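Local coordinates for protein L-lysine 6-oxidase (Marinomonas mediterranea, PDB 3WEU) that oxidises the epsilon-amino group of L-lysine by means of a cysteine tryptophylquinone cofactor, releasing ammonium and the hydrogen peroxide that makes it antibacterial, at residues Val256-Thr260 and Leu405-Gln409. Sequence-based numbering, arbitrary orientation.
Sequences VNIST and LDATQ
Gln409 meets Ile258 and Ser259 with both ends of its amide, a compact example of how one side chain in the first turn of a helix can clasp a loop far away in sequence while closing its own cap. Its NE2 donates to Ile258 O at 3.0 Å, the acceptor lying almost in the amide plane. On the other end, Ser259 OG gives a short bond of 2.6 Å to Gln409 OE1, the donor lying in the plane of the Gln409 carbonyl, on a lone pair of OE1. The same oxygen accepts a nearly straight bond (170°) from Asp406 N, so two donors grip OE1; with the NE2 bond they hold the amide from both ends and fix its rotation. The chain is extended beyond CG (chi2 175°), which carries the amide to the loop.

Asp406 answers as N-cap: its OD1 takes Gln409 N at 2.9 Å and, weakly, Thr408 N. Side chain to backbone in both directions, this is a capping box, here with its glutamine shared with Ser259.

Apolar contact is confined to one methyl pair, Ile258 CG2 against Leu405 CD2 at 3.5 Å, where the two side chains cross at about a right angle.

Everything touching here is buried. Ile258 O also accepts from Arg305, while Thr408 OG1 is hydrogen-bonded to Asp267; the contact joins the start of helix 407-418 to the loop leading into helix 261-272, with helix 295-308 touching Ile258 and Gln409 through Ile306 and Arg305.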
loop_
_atom_site.group_PDB
_atom_site.type_symbol
_atom_site.label_atom_id
_atom_site.label_comp_id
_atom_site.label_asym_id
_atom_site.label_seq_id
_atom_site.Cartn_x
_atom_site.Cartn_y
_atom_site.Cartn_z
ATOM N N VAL A 256 33.660 15.078 -14.143
ATOM C CA VAL A 256 34.115 15.484 -12.822
ATOM C C VAL A 256 33.173 16.542 -12.223
ATOM O O VAL A 256 32.733 17.453 -12.926
ATOM C CB VAL A 256 35.518 16.085 -13.010
ATOM C CG1 VAL A 256 36.126 16.557 -11.702
ATOM C CG2 VAL A 256 36.453 15.074 -13.669
ATOM N N ASN A 257 32.906 16.416 -10.936
ATOM C CA ASN A 257 32.124 17.379 -10.181
ATOM C C ASN A 257 32.856 18.710 -10.075
ATOM O O ASN A 257 34.059 18.767 -9.852
ATOM C CB ASN A 257 31.786 16.810 -8.795
ATOM C CG ASN A 257 30.882 15.573 -8.887
ATOM O OD1 ASN A 257 29.680 15.711 -9.031
ATOM N ND2 ASN A 257 31.467 14.375 -8.880
ATOM N N ILE A 258 32.105 19.797 -10.262
ATOM C CA ILE A 258 32.642 21.110 -10.105
ATOM C C ILE A 258 33.400 21.294 -8.789
ATOM O O ILE A 258 34.535 21.801 -8.798
ATOM C CB ILE A 258 31.572 22.184 -10.301
ATOM C CG1 ILE A 258 31.172 22.280 -11.790
ATOM C CG2 ILE A 258 32.115 23.567 -9.825
ATOM C CD1 ILE A 258 29.816 22.973 -12.027
ATOM N N SER A 259 32.792 20.869 -7.690
ATOM C CA SER A 259 33.493 20.781 -6.397
ATOM C C SER A 259 33.502 19.296 -5.981
ATOM O O SER A 259 32.451 18.670 -5.727
ATOM C CB SER A 259 32.862 21.678 -5.321
ATOM O OG SER A 259 32.718 23.040 -5.774
ATOM N N THR A 260 34.688 18.727 -6.021
ATOM C CA THR A 260 34.937 17.335 -5.644
ATOM C C THR A 260 35.228 17.227 -4.158
ATOM O O THR A 260 35.548 18.226 -3.467
ATOM C CB THR A 260 36.130 16.699 -6.377
ATOM O OG1 THR A 260 37.361 17.216 -5.839
ATOM C CG2 THR A 260 36.116 17.022 -7.871
ATOM N N LEU A 405 30.588 27.517 -5.218
ATOM C CA LEU A 405 31.856 26.891 -5.057
ATOM C C LEU A 405 32.231 26.807 -3.571
ATOM O O LEU A 405 31.594 27.434 -2.671
ATOM C CB LEU A 405 32.907 27.702 -5.785
ATOM C CG LEU A 405 32.750 27.835 -7.298
ATOM C CD1 LEU A 405 33.790 28.754 -7.897
ATOM C CD2 LEU A 405 32.800 26.512 -8.031
ATOM N N ASP A 406 33.281 26.057 -3.270
ATOM C CA ASP A 406 33.799 26.114 -1.921
ATOM C C ASP A 406 34.636 27.380 -1.748
ATOM O O ASP A 406 34.958 28.038 -2.707
ATOM C CB ASP A 406 34.497 24.794 -1.468
ATOM C CG ASP A 406 35.838 24.525 -2.085
ATOM O OD1 ASP A 406 36.670 25.462 -2.148
ATOM O OD2 ASP A 406 36.140 23.300 -2.411
ATOM N N ALA A 407 34.931 27.723 -0.511
ATOM C CA ALA A 407 35.503 29.022 -0.204
ATOM C C ALA A 407 36.880 29.199 -0.827
ATOM O O ALA A 407 37.197 30.280 -1.304
ATOM C CB ALA A 407 35.571 29.234 1.300
ATOM N N THR A 408 37.613 28.108 -0.956
ATOM C CA THR A 408 38.957 28.171 -1.554
ATOM C C THR A 408 38.903 28.294 -3.070
ATOM O O THR A 408 39.571 29.158 -3.668
ATOM C CB THR A 408 39.852 27.040 -1.023
ATOM O OG1 THR A 408 39.923 27.192 0.416
ATOM C CG2 THR A 408 41.251 27.064 -1.684
ATOM N N GLN A 409 38.015 27.494 -3.718
ATOM C CA GLN A 409 37.830 27.687 -5.125
ATOM C C GLN A 409 37.446 29.096 -5.421
ATOM O O GLN A 409 37.905 29.692 -6.376
ATOM C CB GLN A 409 36.765 26.740 -5.653
ATOM C CG GLN A 409 37.106 25.288 -5.561
ATOM C CD GLN A 409 35.933 24.405 -5.989
ATOM O OE1 GLN A 409 34.821 24.498 -5.412
ATOM N NE2 GLN A 409 36.144 23.617 -7.035
#